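Mercuric reductase (Metallosphaera sedula, PDB 4YWO) probably reduces mercuric ions to elemental mercury at the expense of NADPH, working as an FAD-containing homodimer of the pyridine nucleotide-disulphide oxidoreductase family. Local coordinates at residues Lys33-Glu36 and Lys40-Leu43; Glu166-Asp171 and Ala190-Arg195; Ala201-Ser206 and Gly254-Asp259. One frame throughout, in Å; residues are numbered along the deposited sequence.

Contact 1. Residues Lys33-Glu36 and Lys40-Leu43; sequences KANE and KPVL
The flat carboxamide of Asn35 meets the ring of Pro41 through its nitrogen end. The methylene carbon Pro41 CD lies 3.8 Å from Asn35 ND2, tilted well out of the amide plane, and the two side chains cross at about a right angle. The polar atoms of the amide are engaged elsewhere: Asn35 ND2 bonds back to the carbonyl of Met31 one helical turn earlier, and Asn35 OD1 accepts the backbone N-H of Asp112. The backward bond goes with a first torsion (chi1 -89°) swung some thirty degrees beyond the staggered position, and the two bonds together fix the rotation of the group. Asparagine suits this place because one short side chain can bond back onto its own helix, reach a neighbouring loop and still touch the proline.

The apolar half of the contact lies beside it. Ala34 points its methyl at the ring, with Ala34 CB 3.8 Å from Pro41 CG and 4.1 Å from Pro41 CD. The proline thus turns its CG-CD edge to the helix, CG meeting the methyl and CD shared between methyl and amide. Alanine brings only one carbon to the interface, and the helix can come close: the CA atoms of Ala34 and Pro41 are 6.6 Å apart. Proline, with no N-H to satisfy, presents a compact rigid ring at the approach to a strand.

Here helix 25-36 turns into strand 42-45, the last step of the beta-alpha-beta unit that begins with strand 16-21 in the FAD-binding Rossmann-type fold. Ala34 also rests on Leu18, and Pro41 on Ile20, of strand 16-21, while the backbone of Pro41 pairs with Glu114 of strand 114-117, which flanks strand 42-45 in the parallel sheet.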
loop_
_atom_site.group_PDB
_atom_site.type_symbol
_atom_site.label_atom_id
_atom_site.label_comp_id
_atom_site.label_asym_id
_atom_site.label_seq_id
_atom_site.Cartn_x
_atom_site.Cartn_y
_atom_site.Cartn_z
ATOM N N LYS A 33 -17.407 -9.906 -20.448
ATOM C CA LYS A 33 -17.428 -8.930 -21.476
ATOM C C LYS A 33 -18.405 -9.259 -22.563
ATOM O O LYS A 33 -19.051 -8.358 -23.094
ATOM C CB LYS A 33 -16.108 -8.695 -22.070
ATOM C CG LYS A 33 -16.056 -7.624 -23.116
ATOM C CD LYS A 33 -16.544 -6.318 -22.469
ATOM C CE LYS A 33 -15.727 -5.158 -23.018
ATOM N NZ LYS A 33 -15.771 -3.905 -22.185
ATOM N N ALA A 34 -18.457 -10.519 -22.956
ATOM C CA ALA A 34 -19.400 -10.894 -24.004
ATOM C C ALA A 34 -20.882 -10.599 -23.572
ATOM O O ALA A 34 -21.653 -10.010 -24.379
ATOM C CB ALA A 34 -19.221 -12.384 -24.334
ATOM N N ASN A 35 -21.232 -10.961 -22.362
ATOM C CA ASN A 35 -22.562 -10.680 -21.784
ATOM C C ASN A 35 -22.864 -9.192 -21.794
ATOM O O ASN A 35 -23.994 -8.797 -22.125
ATOM C CB ASN A 35 -22.685 -11.239 -20.362
ATOM C CG ASN A 35 -23.176 -12.630 -20.326
ATOM O OD1 ASN A 35 -24.255 -12.857 -19.886
ATOM N ND2 ASN A 35 -22.377 -13.600 -20.742
ATOM N N GLU A 36 -21.906 -8.392 -21.393
ATOM C CA GLU A 36 -21.982 -6.922 -21.401
ATOM C C GLU A 36 -22.197 -6.347 -22.823
ATOM O O GLU A 36 -22.835 -5.316 -23.002
ATOM C CB GLU A 36 -20.760 -6.301 -20.762
ATOM C CG GLU A 36 -20.691 -6.623 -19.247
ATOM C CD GLU A 36 -19.374 -6.195 -18.554
ATOM O OE1 GLU A 36 -18.398 -5.788 -19.244
ATOM O OE2 GLU A 36 -19.344 -6.235 -17.285
ATOM N N LYS A 40 -24.274 -14.186 -25.814
ATOM C CA LYS A 40 -24.191 -15.386 -25.047
ATOM C C LYS A 40 -23.096 -16.284 -25.664
ATOM O O LYS A 40 -23.281 -16.932 -26.696
ATOM C CB LYS A 40 -25.494 -16.128 -25.033
ATOM C CG LYS A 40 -25.463 -17.340 -24.144
ATOM C CD LYS A 40 -26.699 -18.163 -24.403
ATOM C CE LYS A 40 -26.611 -19.478 -23.700
ATOM N NZ LYS A 40 -27.947 -20.120 -23.803
ATOM N N PRO A 41 -21.928 -16.351 -25.001
ATOM C CA PRO A 41 -20.880 -17.149 -25.611
ATOM C C PRO A 41 -20.948 -18.576 -25.294
ATOM O O PRO A 41 -21.590 -18.993 -24.313
ATOM C CB PRO A 41 -19.584 -16.575 -24.956
ATOM C CG PRO A 41 -20.038 -16.033 -23.627
ATOM C CD PRO A 41 -21.525 -15.671 -23.762
ATOM N N VAL A 42 -20.230 -19.398 -26.060
ATOM C CA VAL A 42 -20.008 -20.750 -25.691
ATOM C C VAL A 42 -18.651 -20.707 -24.952
ATOM O O VAL A 42 -17.706 -20.097 -25.434
ATOM C CB VAL A 42 -19.869 -21.672 -26.919
ATOM C CG1 VAL A 42 -19.597 -23.067 -26.445
ATOM C CG2 VAL A 42 -21.103 -21.611 -27.788
ATOM N N LEU A 43 -18.586 -21.325 -23.797
ATOM C CA LEU A 43 -17.353 -21.342 -22.961
ATOM C C LEU A 43 -16.950 -22.777 -22.771
ATOM O O LEU A 43 -17.755 -23.632 -22.251
ATOM C CB LEU A 43 -17.663 -20.674 -21.603
ATOM C CG LEU A 43 -16.511 -20.694 -20.581
ATOM C CD1 LEU A 43 -15.353 -19.900 -21.082
ATOM C CD2 LEU A 43 -17.027 -20.077 -19.289
#

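Contact 2. Residues Glu166-Asp171 and Ala190-Arg195; sequences EALSPD and AQMYSR
Tyr193, near the end of helix 184-194 in the second Rossmann-like unit of the chain, probably the NADP-binding one, reaches across to Ala167 in the last turn of helix 164-168. Its hydroxyl donates to the carbonyl: Tyr193 OH lies 2.7 Å from Ala167 O. The oxygen sits at the edge of the phenol ring, in its plane, and the donor lies in the carbonyl plane on a lone pair, with a C=O...O angle of 124°. Pro170 lies against the same hydroxyl, Pro170 CG being 3.7 Å from Tyr193 OH.

A second, purely apolar touch joins Leu168 CD2 to Met192 CE at 4.1 Å. The methionine runs out extended and then bends at its thioether (chi3 -60°), which sets the terminal methyl against the leucine; the two side chains cross at about a right angle. The side chain of Leu168 is about 4 Å from the bound FAD, so the leucine end of this pair lies beside the cofactor.

The chemistry follows from the course of the chain. Four residues on from Ala167 it has turned away, Asp171 N being 7.4 Å from Ala167 O, and the phenol takes the place of the helical donor. One bond thereby serves a buried hydroxyl and a main-chain carbonyl together.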
loop_
_atom_site.group_PDB
_atom_site.type_symbol
_atom_site.label_atom_id
_atom_site.label_comp_id
_atom_site.label_asym_id
_atom_site.label_seq_id
_atom_site.Cartn_x
_atom_site.Cartn_y
_atom_site.Cartn_z
ATOM N N GLU A 166 1.684 -29.821 -6.354
ATOM C CA GLU A 166 2.005 -30.669 -5.219
ATOM C C GLU A 166 2.559 -29.925 -4.072
ATOM O O GLU A 166 2.326 -30.305 -2.942
ATOM C CB GLU A 166 2.978 -31.755 -5.671
ATOM C CG GLU A 166 2.390 -32.702 -6.677
ATOM C CD GLU A 166 2.351 -32.226 -8.108
ATOM O OE1 GLU A 166 3.117 -31.386 -8.559
ATOM O OE2 GLU A 166 1.401 -32.578 -8.811
ATOM N N ALA A 167 3.357 -28.858 -4.340
ATOM C CA ALA A 167 3.953 -28.068 -3.232
ATOM C C ALA A 167 2.860 -27.336 -2.427
ATOM O O ALA A 167 3.033 -27.055 -1.238
ATOM C CB ALA A 167 5.021 -27.084 -3.771
ATOM N N LEU A 168 1.717 -27.032 -3.076
ATOM C CA LEU A 168 0.579 -26.436 -2.372
ATOM C C LEU A 168 -0.358 -27.412 -1.632
ATOM O O LEU A 168 -1.144 -27.009 -0.784
ATOM C CB LEU A 168 -0.158 -25.498 -3.299
ATOM C CG LEU A 168 0.630 -24.274 -3.805
ATOM C CD1 LEU A 168 -0.035 -23.584 -4.999
ATOM C CD2 LEU A 168 0.893 -23.316 -2.642
ATOM N N SER A 169 -0.332 -28.677 -2.034
ATOM C CA SER A 169 -1.071 -29.729 -1.369
ATOM C C SER A 169 -0.137 -30.924 -1.160
ATOM O O SER A 169 -0.336 -32.002 -1.778
ATOM C CB SER A 169 -2.225 -30.164 -2.231
ATOM O OG SER A 169 -3.100 -29.138 -2.461
ATOM N N PRO A 170 0.889 -30.782 -0.344
ATOM C CA PRO A 170 1.894 -31.828 -0.140
ATOM C C PRO A 170 1.346 -33.110 0.426
ATOM O O PRO A 170 0.466 -33.064 1.289
ATOM C CB PRO A 170 2.888 -31.204 0.839
ATOM C CG PRO A 170 2.116 -30.091 1.523
ATOM C CD PRO A 170 1.174 -29.558 0.465
ATOM N N ASP A 171 1.850 -34.230 -0.113
ATOM C CA ASP A 171 1.382 -35.521 0.318
ATOM C C ASP A 171 1.950 -35.955 1.661
ATOM O O ASP A 171 1.378 -36.888 2.314
ATOM C CB ASP A 171 1.723 -36.571 -0.767
ATOM C CG ASP A 171 3.225 -36.761 -1.053
ATOM O OD1 ASP A 171 4.221 -36.219 -0.539
ATOM O OD2 ASP A 171 3.463 -37.670 -1.859
ATOM N N ALA A 190 10.502 -21.176 -1.831
ATOM C CA ALA A 190 11.621 -21.324 -0.926
ATOM C C ALA A 190 11.389 -20.620 0.393
ATOM O O ALA A 190 11.667 -21.198 1.471
ATOM C CB ALA A 190 12.919 -20.872 -1.525
ATOM N N GLN A 191 10.877 -19.400 0.399
ATOM C CA GLN A 191 10.594 -18.748 1.625
ATOM C C GLN A 191 9.460 -19.452 2.388
ATOM O O GLN A 191 9.564 -19.643 3.564
ATOM C CB GLN A 191 10.217 -17.282 1.408
ATOM C CG GLN A 191 9.883 -16.621 2.729
ATOM C CD GLN A 191 9.724 -15.080 2.565
ATOM O OE1 GLN A 191 8.553 -14.633 2.598
ATOM N NE2 GLN A 191 10.771 -14.395 2.864
ATOM N N MET A 192 8.406 -19.887 1.711
ATOM C CA MET A 192 7.322 -20.568 2.277
ATOM C C MET A 192 7.801 -21.822 3.023
ATOM O O MET A 192 7.517 -21.960 4.222
ATOM C CB MET A 192 6.316 -20.997 1.216
ATOM C CG MET A 192 5.046 -21.715 1.649
ATOM S SD MET A 192 4.153 -22.467 0.271
ATOM C CE MET A 192 3.777 -21.040 -0.785
ATOM N N TYR A 193 8.609 -22.668 2.343
ATOM C CA TYR A 193 8.997 -23.941 2.994
ATOM C C TYR A 193 10.047 -23.725 3.993
ATOM O O TYR A 193 10.021 -24.353 5.074
ATOM C CB TYR A 193 9.408 -24.954 1.883
ATOM C CG TYR A 193 8.235 -25.781 1.378
ATOM C CD1 TYR A 193 7.169 -25.252 0.637
ATOM C CD2 TYR A 193 8.100 -27.145 1.736
ATOM C CE1 TYR A 193 6.038 -26.012 0.285
ATOM C CE2 TYR A 193 7.040 -27.882 1.335
ATOM C CZ TYR A 193 6.008 -27.366 0.627
ATOM O OH TYR A 193 4.933 -28.113 0.290
ATOM N N SER A 194 10.970 -22.784 3.798
ATOM C CA SER A 194 11.946 -22.507 4.874
ATOM C C SER A 194 11.288 -22.039 6.161
ATOM O O SER A 194 11.675 -22.435 7.276
ATOM C CB SER A 194 13.029 -21.576 4.390
ATOM O OG SER A 194 12.557 -20.292 4.120
ATOM N N ARG A 195 10.192 -21.327 6.040
ATOM C CA ARG A 195 9.419 -20.805 7.202
ATOM C C ARG A 195 8.528 -21.898 7.792
ATOM O O ARG A 195 7.713 -21.686 8.682
ATOM C CB ARG A 195 8.651 -19.535 6.805
ATOM C CG ARG A 195 9.561 -18.379 6.566
ATOM C CD ARG A 195 8.740 -17.121 6.247
ATOM N NE ARG A 195 9.591 -15.927 6.242
ATOM C CZ ARG A 195 9.120 -14.653 6.344
ATOM N NH1 ARG A 195 7.834 -14.438 6.292
ATOM N NH2 ARG A 195 10.041 -13.694 6.487
#

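Contact 3. Residues Ala201-Ser206 and Gly254-Asp259; sequences AILQRS and GEVEAD
Val256 packs on Ala201 and Leu203 where two sheets meet face to face, one the parallel sheet of a Rossmann-like domain, the other a three-stranded antiparallel meander inserted into it. Strand 199-203 is an inner strand of the parallel sheet, between 176-180 and 231-233. Strand 254-258 is the last of the meander that starts at residue 238, after which the chain returns to the parallel sheet as strand 260-263.

The backbones stay apart, the closest pair of CA atoms being those of Ala201 and Val256 at 8.2 Å, and side chains make the contact. Strand 199-203 spends its main-chain groups on its own sheet: Ala201 bonds with Leu177 and Val179. The contact between the sheets is left to apolar side chains. Ala201 and Leu203, two positions apart on an extended strand, project from the same face, and Val256 meets both.

Each residue type fits its depth. Alanine is short where the strands come nearest; leucine reaches further, and its side chain also touches Val249 of the meander and Val233 of the parallel sheet. Valine, forked at CB and common in strands, offers two methyls at once. Its first torsion (chi1 175°) sets CG1 anti to the backbone N and CG2 beside it, so each methyl meets a different partner. Leucine and valine slide past each other in opposite directions, touching through one methyl each.

Both touches are methyl against methyl: Val256 CG1 stands 4.4 Å from Ala201 CB, and Val256 CG2 4.1 Å from Leu203 CD2.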
loop_
_atom_site.group_PDB
_atom_site.type_symbol
_atom_site.label_atom_id
_atom_site.label_comp_id
_atom_site.label_asym_id
_atom_site.label_seq_id
_atom_site.Cartn_x
_atom_site.Cartn_y
_atom_site.Cartn_z
ATOM N N ALA A 201 17.246 -25.615 -0.542
ATOM C CA ALA A 201 18.245 -25.107 -1.466
ATOM C C ALA A 201 17.673 -24.700 -2.786
ATOM O O ALA A 201 16.876 -25.442 -3.377
ATOM C CB ALA A 201 19.328 -26.122 -1.748
ATOM N N ILE A 202 18.077 -23.532 -3.283
ATOM C CA ILE A 202 17.697 -23.070 -4.619
ATOM C C ILE A 202 18.866 -23.307 -5.545
ATOM O O ILE A 202 19.977 -22.881 -5.231
ATOM C CB ILE A 202 17.390 -21.548 -4.617
ATOM C CG1 ILE A 202 16.039 -21.311 -3.926
ATOM C CG2 ILE A 202 17.381 -20.994 -6.034
ATOM C CD1 ILE A 202 15.793 -19.829 -3.640
ATOM N N LEU A 203 18.630 -23.961 -6.666
ATOM C CA LEU A 203 19.643 -24.224 -7.689
ATOM C C LEU A 203 19.283 -23.469 -8.962
ATOM O O LEU A 203 18.321 -23.809 -9.695
ATOM C CB LEU A 203 19.655 -25.729 -7.975
ATOM C CG LEU A 203 19.860 -26.614 -6.765
ATOM C CD1 LEU A 203 19.701 -28.145 -7.140
ATOM C CD2 LEU A 203 21.086 -26.341 -5.965
ATOM N N GLN A 204 20.067 -22.434 -9.219
ATOM C CA GLN A 204 19.775 -21.457 -10.258
ATOM C C GLN A 204 20.898 -21.497 -11.303
ATOM O O GLN A 204 22.046 -21.317 -10.901
ATOM C CB GLN A 204 19.710 -20.088 -9.599
ATOM C CG GLN A 204 19.673 -18.882 -10.532
ATOM C CD GLN A 204 18.485 -18.751 -11.417
ATOM O OE1 GLN A 204 17.833 -19.747 -11.814
ATOM N NE2 GLN A 204 18.203 -17.513 -11.855
ATOM N N ARG A 205 20.537 -21.590 -12.569
ATOM C CA ARG A 205 21.570 -21.643 -13.639
ATOM C C ARG A 205 22.234 -20.310 -13.863
ATOM O O ARG A 205 23.460 -20.215 -13.946
ATOM C CB ARG A 205 20.983 -22.181 -14.908
ATOM C CG ARG A 205 21.943 -22.385 -16.092
ATOM C CD ARG A 205 21.001 -22.692 -17.274
ATOM N NE ARG A 205 21.601 -23.356 -18.425
ATOM C CZ ARG A 205 21.945 -24.649 -18.482
ATOM N NH1 ARG A 205 21.792 -25.471 -17.433
ATOM N NH2 ARG A 205 22.471 -25.129 -19.606
ATOM N N SER A 206 21.441 -19.254 -14.057
ATOM C CA SER A 206 22.011 -17.918 -14.256
ATOM C C SER A 206 22.840 -17.576 -13.015
ATOM O O SER A 206 22.635 -18.223 -11.993
ATOM C CB SER A 206 20.867 -16.930 -14.498
ATOM O OG SER A 206 20.086 -17.385 -15.606
ATOM N N GLY A 254 28.566 -29.953 -7.380
ATOM C CA GLY A 254 28.328 -30.899 -6.282
ATOM C C GLY A 254 26.952 -31.512 -6.294
ATOM O O GLY A 254 26.112 -31.180 -7.125
ATOM N N GLU A 255 26.745 -32.417 -5.362
ATOM C CA GLU A 255 25.529 -33.184 -5.264
ATOM C C GLU A 255 24.700 -32.544 -4.152
ATOM O O GLU A 255 25.213 -32.142 -3.136
ATOM C CB GLU A 255 25.824 -34.640 -4.958
ATOM C CG GLU A 255 26.530 -35.329 -6.114
ATOM C CD GLU A 255 26.862 -36.781 -5.850
ATOM O OE1 GLU A 255 26.007 -37.518 -5.325
ATOM O OE2 GLU A 255 27.995 -37.176 -6.177
ATOM N N VAL A 256 23.411 -32.386 -4.392
ATOM C CA VAL A 256 22.522 -31.841 -3.414
ATOM C C VAL A 256 21.471 -32.902 -3.124
ATOM O O VAL A 256 20.744 -33.288 -3.987
ATOM C CB VAL A 256 21.891 -30.542 -4.011
ATOM C CG1 VAL A 256 20.868 -30.017 -3.036
ATOM C CG2 VAL A 256 23.013 -29.538 -4.340
ATOM N N GLU A 257 21.362 -33.355 -1.897
ATOM C CA GLU A 257 20.429 -34.397 -1.585
ATOM C C GLU A 257 19.283 -33.799 -0.822
ATOM O O GLU A 257 19.514 -32.988 0.037
ATOM C CB GLU A 257 21.071 -35.502 -0.750
ATOM C CG GLU A 257 20.145 -36.730 -0.644
ATOM C CD GLU A 257 20.875 -38.029 -0.198
ATOM O OE1 GLU A 257 22.111 -37.955 0.033
ATOM O OE2 GLU A 257 20.210 -39.098 -0.073
ATOM N N ALA A 258 18.063 -34.200 -1.095
ATOM C CA ALA A 258 16.916 -33.662 -0.420
ATOM C C ALA A 258 15.824 -34.651 -0.436
ATOM O O ALA A 258 15.794 -35.536 -1.326
ATOM C CB ALA A 258 16.453 -32.375 -1.154
ATOM N N ASP A 259 14.850 -34.488 0.422
ATOM C CA ASP A 259 13.679 -35.332 0.439
ATOM C C ASP A 259 12.813 -35.220 -0.809
ATOM O O ASP A 259 12.167 -36.172 -1.227
ATOM C CB ASP A 259 12.754 -35.075 1.647
ATOM C CG ASP A 259 13.353 -35.457 2.945
ATOM O OD1 ASP A 259 14.313 -36.283 2.893
ATOM O OD2 ASP A 259 12.922 -34.910 4.021
#

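In the fold
Contacts 1 and 2 are buried, whereas contact 3 is only partly so. Contact 1 belongs to the FAD-binding unit and stands apart, its centre about 37 Å from that of contact 2 and on the opposite side of the chain's centre from contact 3. Contacts 2 and 3 are neighbours, about 16 Å between centres: helix 184-194 leads into strand 199-203, and Ala190 CB touches Ile202 CD1 at 3.7 Å. That strand thus has the helix against one face and the meander against the other. The chemistry varies with place. Contact 1 sets a proline against a methyl and an amide at a helix-to-strand turn, contact 2 alone spends a hydrogen bond between its segments, and contact 3 is wholly aliphatic.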